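PDB 4V1S: alpha-1,6-mannanase from Bacteroides thetaiotaomicron, which probably hydrolyses the alpha-1,6-linked mannose backbone of mannans, as a homologue of the endo-acting alpha-mannanases of glycoside hydrolase family 76. Local coordinates for residues 45-50 against 95-100; 322-327 against 388-393; 344-349 against 382-387. All blocks are in the same frame, centred on the assembly; numbering follows the deposited sequence. Where two conformers were deposited one is given.

Contact 1. Residues 45-50 against 95-100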
loop_
_atom_site.group_PDB
_atom_site.type_symbol
_atom_site.label_atom_id
_atom_site.label_comp_id
_atom_site.label_asym_id
_atom_site.label_seq_id
_atom_site.Cartn_x
_atom_site.Cartn_y
_atom_site.Cartn_z
ATOM N N ASP A 45 1.995 -23.557 -1.205
ATOM C CA ASP A 45 3.336 -23.112 -1.003
ATOM C C ASP A 45 3.409 -21.654 -1.424
ATOM O O ASP A 45 3.898 -21.333 -2.506
ATOM C CB ASP A 45 4.270 -23.977 -1.821
ATOM C CG ASP A 45 5.715 -23.740 -1.508
ATOM O OD1 ASP A 45 6.018 -22.823 -0.706
ATOM O OD2 ASP A 45 6.552 -24.494 -2.079
ATOM N N TYR A 46 2.917 -20.778 -0.552
ATOM C CA TYR A 46 2.884 -19.339 -0.839
ATOM C C TYR A 46 4.244 -18.775 -1.176
ATOM O O TYR A 46 4.362 -17.916 -2.032
ATOM C CB TYR A 46 2.292 -18.558 0.343
ATOM C CG TYR A 46 0.871 -18.971 0.659
ATOM C CD1 TYR A 46 -0.159 -18.702 -0.221
ATOM C CD2 TYR A 46 0.572 -19.679 1.829
ATOM C CE1 TYR A 46 -1.465 -19.136 0.038
ATOM C CE2 TYR A 46 -0.717 -20.095 2.104
ATOM C CZ TYR A 46 -1.734 -19.827 1.200
ATOM O OH TYR A 46 -3.022 -20.228 1.461
ATOM N N TYR A 47 5.279 -19.236 -0.483
ATOM C CA TYR A 47 6.618 -18.727 -0.725
ATOM C C TYR A 47 7.093 -19.010 -2.151
ATOM O O TYR A 47 7.619 -18.116 -2.843
ATOM C CB TYR A 47 7.564 -19.364 0.276
ATOM C CG TYR A 47 8.939 -18.722 0.416
ATOM C CD1 TYR A 47 9.079 -17.398 0.828
ATOM C CD2 TYR A 47 10.087 -19.447 0.204
ATOM C CE1 TYR A 47 10.319 -16.825 0.996
ATOM C CE2 TYR A 47 11.342 -18.887 0.352
ATOM C CZ TYR A 47 11.452 -17.570 0.764
ATOM O OH TYR A 47 12.699 -17.018 0.951
ATOM N N THR A 48 6.886 -20.246 -2.603
ATOM C CA THR A 48 7.159 -20.586 -4.002
ATOM C C THR A 48 6.307 -19.773 -4.977
ATOM O O THR A 48 6.793 -19.287 -5.969
ATOM C CB THR A 48 6.991 -22.098 -4.261
ATOM O OG1 THR A 48 8.027 -22.756 -3.515
ATOM C CG2 THR A 48 7.141 -22.428 -5.705
ATOM N N TRP A 49 5.035 -19.593 -4.657
ATOM C CA TRP A 49 4.180 -18.800 -5.511
ATOM C C TRP A 49 4.738 -17.403 -5.660
ATOM O O TRP A 49 4.714 -16.852 -6.739
ATOM C CB TRP A 49 2.756 -18.705 -4.961
ATOM C CG TRP A 49 2.012 -19.993 -4.920
ATOM C CD1 TRP A 49 2.439 -21.204 -5.355
ATOM C CD2 TRP A 49 0.697 -20.184 -4.393
ATOM N NE1 TRP A 49 1.461 -22.156 -5.123
ATOM C CE2 TRP A 49 0.380 -21.550 -4.540
ATOM C CE3 TRP A 49 -0.255 -19.326 -3.836
ATOM C CZ2 TRP A 49 -0.861 -22.080 -4.141
ATOM C CZ3 TRP A 49 -1.478 -19.857 -3.424
ATOM C CH2 TRP A 49 -1.762 -21.222 -3.579
ATOM N N CYS A 50 5.268 -16.860 -4.567
ATOM C CA CYS A 50 5.853 -15.522 -4.620
ATOM C C CYS A 50 7.056 -15.511 -5.533
ATOM O O CYS A 50 7.141 -14.688 -6.431
ATOM C CB CYS A 50 6.247 -15.045 -3.234
ATOM S SG CYS A 50 7.002 -13.403 -3.213
ATOM N N ILE A 95 12.261 -10.538 4.253
ATOM C CA ILE A 95 13.266 -10.567 5.311
ATOM C C ILE A 95 12.779 -11.421 6.505
ATOM O O ILE A 95 13.586 -12.051 7.193
ATOM C CB ILE A 95 13.630 -9.140 5.821
ATOM C CG1 ILE A 95 14.168 -8.210 4.712
ATOM C CG2 ILE A 95 14.658 -9.234 6.915
ATOM C CD1 ILE A 95 15.418 -8.681 4.013
ATOM N N SER A 96 11.466 -11.419 6.758
ATOM C CA SER A 96 10.879 -12.189 7.855
ATOM C C SER A 96 10.973 -13.691 7.609
ATOM O O SER A 96 11.012 -14.481 8.551
ATOM C CB SER A 96 9.417 -11.790 8.097
ATOM O OG SER A 96 9.318 -10.449 8.564
ATOM N N LEU A 97 11.010 -14.086 6.341
ATOM C CA LEU A 97 11.175 -15.496 5.957
ATOM C C LEU A 97 12.632 -15.929 5.889
ATOM O O LEU A 97 12.999 -17.018 6.389
ATOM C CB LEU A 97 10.518 -15.739 4.599
ATOM C CG LEU A 97 8.988 -15.837 4.423
ATOM C CD1 LEU A 97 8.407 -16.976 5.247
ATOM C CD2 LEU A 97 8.244 -14.550 4.700
ATOM N N SER A 98 13.465 -15.079 5.280
ATOM C CA SER A 98 14.907 -15.326 5.164
ATOM C C SER A 98 15.678 -14.033 4.968
ATOM O O SER A 98 15.619 -13.410 3.909
ATOM C CB SER A 98 15.223 -16.262 4.006
ATOM O OG SER A 98 16.641 -16.394 3.868
ATOM N N LYS A 99 16.421 -13.621 5.981
ATOM C CA LYS A 99 17.196 -12.377 5.845
ATOM C C LYS A 99 18.199 -12.536 4.701
ATOM O O LYS A 99 18.395 -11.637 3.891
ATOM C CB LYS A 99 17.893 -11.999 7.164
ATOM C CG LYS A 99 18.572 -10.642 7.124
ATOM C CD LYS A 99 18.843 -10.033 8.517
ATOM C CE LYS A 99 17.782 -9.017 8.988
ATOM N NZ LYS A 99 18.221 -8.308 10.240
ATOM N N SER A 100 18.862 -13.684 4.656
ATOM C CA SER A 100 19.925 -13.893 3.673
ATOM C C SER A 100 19.399 -13.964 2.238
ATOM O O SER A 100 20.065 -13.491 1.320
ATOM C CB SER A 100 20.780 -15.119 4.042
ATOM O OG SER A 100 19.993 -16.287 4.212
#

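Contact 2. Residues 322-327 against 388-393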
loop_
_atom_site.group_PDB
_atom_site.type_symbol
_atom_site.label_atom_id
_atom_site.label_comp_id
_atom_site.label_asym_id
_atom_site.label_seq_id
_atom_site.Cartn_x
_atom_site.Cartn_y
_atom_site.Cartn_z
ATOM N N SER A 322 -5.457 -5.499 6.148
ATOM C CA SER A 322 -6.310 -5.192 7.303
ATOM C C SER A 322 -6.619 -6.458 8.087
ATOM O O SER A 322 -6.579 -6.450 9.327
ATOM C CB SER A 322 -7.600 -4.440 6.869
ATOM O OG SER A 322 -7.267 -3.168 6.294
ATOM N N TRP A 323 -6.964 -7.529 7.377
ATOM C CA TRP A 323 -7.177 -8.817 8.031
ATOM C C TRP A 323 -5.929 -9.283 8.814
ATOM O O TRP A 323 -6.056 -9.760 9.949
ATOM C CB TRP A 323 -7.648 -9.878 7.053
ATOM C CG TRP A 323 -8.964 -9.673 6.536
ATOM C CD1 TRP A 323 -10.041 -9.088 7.166
ATOM C CD2 TRP A 323 -9.423 -10.097 5.258
ATOM N NE1 TRP A 323 -11.142 -9.126 6.343
ATOM C CE2 TRP A 323 -10.802 -9.762 5.171
ATOM C CE3 TRP A 323 -8.817 -10.760 4.195
ATOM C CZ2 TRP A 323 -11.570 -10.012 4.013
ATOM C CZ3 TRP A 323 -9.589 -11.038 3.044
ATOM C CH2 TRP A 323 -10.944 -10.659 2.968
ATOM N N PHE A 324 -4.744 -9.198 8.206
ATOM C CA PHE A 324 -3.529 -9.561 8.907
ATOM C C PHE A 324 -3.347 -8.700 10.156
ATOM O O PHE A 324 -2.971 -9.223 11.204
ATOM C CB PHE A 324 -2.318 -9.464 7.976
ATOM C CG PHE A 324 -2.264 -10.534 6.889
ATOM C CD1 PHE A 324 -2.397 -11.896 7.224
ATOM C CD2 PHE A 324 -2.025 -10.195 5.547
ATOM C CE1 PHE A 324 -2.296 -12.876 6.245
ATOM C CE2 PHE A 324 -1.880 -11.171 4.579
ATOM C CZ PHE A 324 -2.049 -12.515 4.920
ATOM N N ASP A 325 -3.608 -7.384 10.053
ATOM C CA ASP A 325 -3.481 -6.515 11.208
ATOM C C ASP A 325 -4.484 -6.894 12.288
ATOM O O ASP A 325 -4.160 -6.830 13.476
ATOM C CB ASP A 325 -3.718 -5.048 10.875
ATOM C CG ASP A 325 -2.595 -4.410 10.107
ATOM O OD1 ASP A 325 -1.484 -4.997 9.923
ATOM O OD2 ASP A 325 -2.842 -3.284 9.644
ATOM N N MET A 326 -5.697 -7.285 11.894
ATOM C CA MET A 326 -6.694 -7.726 12.866
ATOM C C MET A 326 -6.219 -8.970 13.617
ATOM O O MET A 326 -6.400 -9.065 14.816
ATOM C CB MET A 326 -8.059 -7.988 12.221
ATOM C CG MET A 326 -8.859 -6.733 11.968
ATOM S SD MET A 326 -9.222 -5.809 13.489
ATOM C CE MET A 326 -10.376 -4.599 12.861
ATOM N N TYR A 327 -5.573 -9.893 12.912
ATOM C CA TYR A 327 -5.057 -11.097 13.545
ATOM C C TYR A 327 -3.977 -10.686 14.528
ATOM O O TYR A 327 -3.953 -11.174 15.649
ATOM C CB TYR A 327 -4.524 -12.125 12.533
ATOM C CG TYR A 327 -3.813 -13.252 13.217
ATOM C CD1 TYR A 327 -4.530 -14.283 13.808
ATOM C CD2 TYR A 327 -2.404 -13.228 13.396
ATOM C CE1 TYR A 327 -3.876 -15.303 14.475
ATOM C CE2 TYR A 327 -1.739 -14.244 14.081
ATOM C CZ TYR A 327 -2.490 -15.277 14.620
ATOM O OH TYR A 327 -1.881 -16.302 15.302
ATOM N N ALA A 388 2.969 -16.308 3.057
ATOM C CA ALA A 388 4.079 -17.167 3.461
ATOM C C ALA A 388 4.517 -16.870 4.895
ATOM O O ALA A 388 4.798 -17.779 5.675
ATOM C CB ALA A 388 5.240 -16.993 2.488
ATOM N N ASN A 389 4.550 -15.592 5.245
ATOM C CA ASN A 389 4.962 -15.180 6.579
ATOM C C ASN A 389 3.955 -15.659 7.622
ATOM O O ASN A 389 4.332 -16.189 8.643
ATOM C CB ASN A 389 5.143 -13.658 6.619
ATOM C CG ASN A 389 5.801 -13.183 7.880
ATOM O OD1 ASN A 389 6.611 -13.894 8.480
ATOM N ND2 ASN A 389 5.464 -11.983 8.300
ATOM N N TYR A 390 2.661 -15.473 7.358
ATOM C CA TYR A 390 1.643 -15.899 8.319
ATOM C C TYR A 390 1.516 -17.427 8.425
ATOM O O TYR A 390 1.212 -17.940 9.496
ATOM C CB TYR A 390 0.308 -15.188 8.088
ATOM C CG TYR A 390 0.348 -13.821 8.687
ATOM C CD1 TYR A 390 0.856 -12.740 7.968
ATOM C CD2 TYR A 390 -0.062 -13.618 9.997
ATOM C CE1 TYR A 390 0.941 -11.499 8.520
ATOM C CE2 TYR A 390 0.006 -12.376 10.579
ATOM C CZ TYR A 390 0.519 -11.315 9.858
ATOM O OH TYR A 390 0.573 -10.080 10.456
ATOM N N LYS A 391 1.787 -18.139 7.334
ATOM C CA LYS A 391 1.828 -19.605 7.382
ATOM C C LYS A 391 2.966 -20.033 8.334
ATOM O O LYS A 391 2.790 -20.913 9.163
ATOM C CB LYS A 391 2.031 -20.174 5.980
ATOM C CG LYS A 391 2.099 -21.691 5.932
ATOM C CD LYS A 391 2.246 -22.250 4.518
ATOM C CE LYS A 391 2.337 -23.773 4.556
ATOM N NZ LYS A 391 2.420 -24.377 3.198
ATOM N N ARG A 392 4.118 -19.359 8.208
ATOM C CA ARG A 392 5.293 -19.620 9.067
ATOM C C ARG A 392 4.985 -19.319 10.545
ATOM O O ARG A 392 5.282 -20.120 11.418
ATOM C CB ARG A 392 6.499 -18.792 8.566
ATOM C CG ARG A 392 7.667 -18.625 9.544
ATOM C CD ARG A 392 8.605 -17.487 9.126
ATOM N NE ARG A 392 8.112 -16.131 9.438
ATOM C CZ ARG A 392 8.082 -15.591 10.667
ATOM N NH1 ARG A 392 8.477 -16.290 11.737
ATOM N NH2 ARG A 392 7.630 -14.339 10.840
ATOM N N ILE A 393 4.387 -18.158 10.792
ATOM C CA ILE A 393 3.925 -17.745 12.114
ATOM C C ILE A 393 2.984 -18.791 12.742
ATOM O O ILE A 393 3.111 -19.123 13.918
ATOM C CB ILE A 393 3.225 -16.356 12.029
ATOM C CG1 ILE A 393 4.270 -15.259 11.765
ATOM C CG2 ILE A 393 2.427 -16.058 13.296
ATOM C CD1 ILE A 393 3.710 -13.890 11.417
HETATM O O HOH W 1 0.072 -7.145 9.548
#

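Contact 3. Residues 344-349 against 382-387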
loop_
_atom_site.group_PDB
_atom_site.type_symbol
_atom_site.label_atom_id
_atom_site.label_comp_id
_atom_site.label_asym_id
_atom_site.label_seq_id
_atom_site.Cartn_x
_atom_site.Cartn_y
_atom_site.Cartn_z
ATOM N N ASN A 344 -5.634 -17.489 -2.006
ATOM C CA ASN A 344 -5.801 -18.714 -2.800
ATOM C C ASN A 344 -6.538 -18.433 -4.084
ATOM O O ASN A 344 -6.188 -18.955 -5.122
ATOM C CB ASN A 344 -6.514 -19.797 -1.974
ATOM C CG ASN A 344 -5.650 -20.340 -0.820
ATOM O OD1 ASN A 344 -4.447 -20.126 -0.752
ATOM N ND2 ASN A 344 -6.279 -21.038 0.089
ATOM N N PHE A 345 -7.573 -17.593 -4.000
ATOM C CA PHE A 345 -8.324 -17.198 -5.176
ATOM C C PHE A 345 -7.448 -16.479 -6.201
ATOM O O PHE A 345 -7.537 -16.730 -7.388
ATOM C CB PHE A 345 -9.521 -16.326 -4.773
ATOM C CG PHE A 345 -10.352 -15.858 -5.941
ATOM C CD1 PHE A 345 -11.329 -16.637 -6.457
ATOM C CD2 PHE A 345 -10.129 -14.590 -6.495
ATOM C CE1 PHE A 345 -12.115 -16.193 -7.516
ATOM C CE2 PHE A 345 -10.878 -14.142 -7.568
ATOM C CZ PHE A 345 -11.888 -14.954 -8.068
ATOM N N ILE A 346 -6.617 -15.554 -5.748
ATOM C CA ILE A 346 -5.694 -14.892 -6.653
ATOM C C ILE A 346 -4.876 -15.916 -7.445
ATOM O O ILE A 346 -4.800 -15.850 -8.661
ATOM C CB ILE A 346 -4.764 -13.925 -5.878
ATOM C CG1 ILE A 346 -5.588 -12.789 -5.244
ATOM C CG2 ILE A 346 -3.719 -13.332 -6.825
ATOM C CD1 ILE A 346 -4.791 -12.027 -4.214
ATOM N N HIS A 347 -4.281 -16.869 -6.764
ATOM C CA HIS A 347 -3.438 -17.883 -7.444
ATOM C C HIS A 347 -4.239 -18.832 -8.332
ATOM O O HIS A 347 -3.860 -19.141 -9.464
ATOM C CB HIS A 347 -2.668 -18.659 -6.409
ATOM C CG HIS A 347 -1.646 -19.575 -6.988
ATOM N ND1 HIS A 347 -1.853 -20.928 -7.130
ATOM C CD2 HIS A 347 -0.426 -19.321 -7.515
ATOM C CE1 HIS A 347 -0.783 -21.475 -7.682
ATOM N NE2 HIS A 347 0.100 -20.524 -7.913
ATOM N N ASN A 348 -5.316 -19.347 -7.767
ATOM C CA ASN A 348 -6.092 -20.412 -8.393
ATOM C C ASN A 348 -7.022 -19.947 -9.501
ATOM O O ASN A 348 -7.301 -20.705 -10.424
ATOM C CB ASN A 348 -6.827 -21.201 -7.299
ATOM C CG ASN A 348 -5.865 -21.885 -6.317
ATOM O OD1 ASN A 348 -4.655 -22.075 -6.586
ATOM N ND2 ASN A 348 -6.394 -22.242 -5.149
ATOM N N LYS A 349 -7.501 -18.711 -9.406
ATOM C CA LYS A 349 -8.497 -18.188 -10.345
ATOM C C LYS A 349 -8.071 -16.965 -11.165
ATOM O O LYS A 349 -8.559 -16.768 -12.292
ATOM C CB LYS A 349 -9.796 -17.889 -9.614
ATOM C CG LYS A 349 -10.468 -19.115 -9.049
ATOM C CD LYS A 349 -10.922 -20.022 -10.187
ATOM C CE LYS A 349 -11.590 -21.311 -9.720
ATOM N NZ LYS A 349 -12.101 -22.053 -10.911
ATOM N N TYR A 382 3.386 -9.557 -3.493
ATOM C CA TYR A 382 3.354 -9.062 -2.127
ATOM C C TYR A 382 2.394 -9.885 -1.252
ATOM O O TYR A 382 2.769 -10.351 -0.167
ATOM C CB TYR A 382 3.004 -7.581 -2.130
ATOM C CG TYR A 382 2.691 -6.980 -0.784
ATOM C CD1 TYR A 382 3.538 -7.165 0.288
ATOM C CD2 TYR A 382 1.566 -6.179 -0.598
ATOM C CE1 TYR A 382 3.253 -6.604 1.549
ATOM C CE2 TYR A 382 1.259 -5.634 0.635
ATOM C CZ TYR A 382 2.104 -5.828 1.716
ATOM O OH TYR A 382 1.768 -5.284 2.926
ATOM N N MET A 383 1.196 -10.145 -1.767
ATOM C CA MET A 383 0.242 -10.994 -1.045
ATOM C C MET A 383 0.787 -12.389 -0.781
ATOM O O MET A 383 0.630 -12.938 0.320
ATOM C CB MET A 383 -1.051 -11.089 -1.798
ATOM C CG MET A 383 -1.835 -9.796 -1.805
ATOM S SD MET A 383 -2.443 -9.226 -0.205
ATOM C CE MET A 383 -1.142 -8.141 0.327
ATOM N N TYR A 384 1.477 -12.946 -1.763
ATOM C CA TYR A 384 2.032 -14.289 -1.548
ATOM C C TYR A 384 3.079 -14.308 -0.456
ATOM O O TYR A 384 3.146 -15.259 0.316
ATOM C CB TYR A 384 2.580 -14.916 -2.843
ATOM C CG TYR A 384 1.567 -15.146 -3.926
ATOM C CD1 TYR A 384 0.263 -15.545 -3.633
ATOM C CD2 TYR A 384 1.907 -14.955 -5.266
ATOM C CE1 TYR A 384 -0.679 -15.685 -4.642
ATOM C CE2 TYR A 384 0.990 -15.180 -6.307
ATOM C CZ TYR A 384 -0.306 -15.543 -5.971
ATOM O OH TYR A 384 -1.226 -15.744 -6.961
ATOM N N MET A 385 3.933 -13.288 -0.409
ATOM C CA MET A 385 4.951 -13.237 0.605
ATOM C C MET A 385 4.313 -13.033 1.995
ATOM O O MET A 385 4.766 -13.612 2.996
ATOM C CB MET A 385 5.975 -12.150 0.302
ATOM C CG MET A 385 7.207 -12.216 1.186
ATOM S SD MET A 385 8.242 -13.632 0.925
ATOM C CE MET A 385 9.309 -13.039 -0.382
ATOM N N ARG A 386 3.287 -12.184 2.059
ATOM C CA ARG A 386 2.546 -12.014 3.307
ATOM C C ARG A 386 1.952 -13.324 3.819
ATOM O O ARG A 386 2.074 -13.681 5.003
ATOM C CB ARG A 386 1.450 -10.985 3.158
ATOM C CG ARG A 386 1.963 -9.579 2.919
ATOM C CD ARG A 386 2.470 -8.958 4.191
ATOM N NE ARG A 386 1.403 -8.319 4.919
ATOM C CZ ARG A 386 1.335 -8.133 6.225
ATOM N NH1 ARG A 386 2.273 -8.589 7.007
ATOM N NH2 ARG A 386 0.311 -7.456 6.736
ATOM N N ALA A 387 1.304 -14.028 2.925
ATOM C CA ALA A 387 0.728 -15.334 3.246
ATOM C C ALA A 387 1.813 -16.323 3.710
ATOM O O ALA A 387 1.616 -17.046 4.654
ATOM C CB ALA A 387 -0.015 -15.880 2.040
#

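Contact 1. Residues 45-50 against 95-100
Tyr47 and Leu97 carry the apolar part of this small contact, and Ser98 adds to its margin. The CA atoms of Tyr47 and Leu97 stay 8.7 Å apart, so the aromatic ring spans the distance. Its CG lies anti to the backbone N (chi1 -166°), which sends the phenol out from the first turn of helix 46-61. One side of the ring slides past the leucine: CE1 of Tyr47 lies 3.8 Å from CB of Leu97, and CD1 of Tyr47 lies 3.9 Å from CG of the same leucine. The leucine meets the ring obliquely. Farther out, the hydroxyl OH of Tyr47 comes within 4.0 Å of CB of Ser98.

No hydrogen bond joins the two segments directly. The polar interactions lie at the helix starts. Tyr47 OH bonds to the carboxylate of Glu101 and to the indole nitrogen of Trp102, so the phenol grips the first turn of helix 99-114. Ser98 is the N-cap of that helix, its OG taking the backbone N-H of Glu101. On the other side Asp45 caps helix 46-61: Thr48 N gives a weak bond to Asp45 OD1, and Thr48 OG1 reaches Asp45 OD2 over 2.7 Å, from 59° out of the carboxylate plane.

The contact lies near the surface, where the start of helix 46-61 faces the break between helices 81-97 and 99-114. Helix 374-394 touches both sides, with Ala387, Tyr384 and Met385 receiving Tyr46 and Cys50, and Asn389 meeting Leu97.

Contact 2. Residues 322-327 against 388-393
The backbones of helices 313-330 and 374-394 come nearest here at Phe324 and Tyr390, whose CA atoms are 8.2 Å apart, a gap filled by aromatic rings. Phe324 and Tyr390 form an offset stack, with centroids 4.4 Å apart and planes only 13° from parallel. The overlap is through the rims: CD1 of Phe324 rests 3.4 Å from CD1 of Tyr390. In Tyr390, CG stands beside the backbone N and anti to the carbonyl carbon (chi1 -80°), a setting that lays the ring across Phe324. Ile393, one turn on in the same helix, puts its CD1 over the opposite face. Tyr327, whose CG is anti to the backbone N (chi1 171°), swings its ring to the edge of Tyr390 and meets it obliquely, CD2 of Tyr327 being 3.8 Å from CE2 of Tyr390.

The phenol is held as well. Tyr390 OH bonds to Asp328 and accepts a hydrogen from a water at 3.1 Å; the same water donates to Asp325 OD1, whose carboxylate also forms a salt bridge with Arg272. A leucine in place of Tyr390 would probably leave Phe324 without its stacking partner and deprive Asp328 and the bridging water of the phenol oxygen. Asn389 and Arg392 lie on the side of their helix that packs on helix 81-97.

Helix 334-350 adds Leu336 and Ala339 around Phe324. Such aromatic and aliphatic packing between neighbouring helices fits the (alpha/alpha)6 barrel of family 76 and its six-hairpin clan.

Contact 3. Residues 344-349 against 382-387
Tyr384 of helix 374-394 reaches His347 and Ile346 of helix 334-350; the axes of segments 382-387 and 344-349 approach to 10.8 Å, their N-to-C directions at 126°. From CB, with CG anti to the carbonyl carbon (chi1 -62°), the side chain extends across the gap and the far half of the ring does the touching. CE1 of Tyr384 lies 4.0 Å from CB of His347, and CZ of Tyr384 meets CB and CD2 of that histidine. The two rings form an offset edge-to-face pair, planes at 79°, the imidazole edge turned to the phenol face. At the tip, OH of Tyr384 is 3.1 Å from CA of His347, 3.5 Å from CG2 of Ile346, and close to the plane of the imidazole. Its approach to the backbone N of His347 is too bent for a hydrogen bond; Tyr357 provides the partner of the hydroxyl.

His347 is fixed: ND1 donates a nearly straight bond to Asn348 OD1, 3.1 Å away, and Trp49 stacks on the ring. CD1 of Ile346 approaches CG of Met383 loosely, at 4.4 Å.

The segments are thus joined by close-fitting shape and ring packing, while the phenol's polar need is met outside them.

From the N terminus, contact 1 comes first: it brings the start of helix 46-61 back to the junction of helices 81-97 and 99-114, closing a loop of 44 residues. That loop is complete before either of the others opens. Contact 2 spans a longer excursion, from 322-327 to 388-393, and within it lies contact 3, from 344-349 to 382-387; the two share helix 374-394. The same last helix adjoins contact 1, where Tyr46 and Leu97 both pack against the backbone of Ala388, while Tyr46 probably hydrogen-bonds to Asn344. An early helix, 46-61, thereby meets the last one, 374-394, consistent with closure of an alpha/alpha barrel.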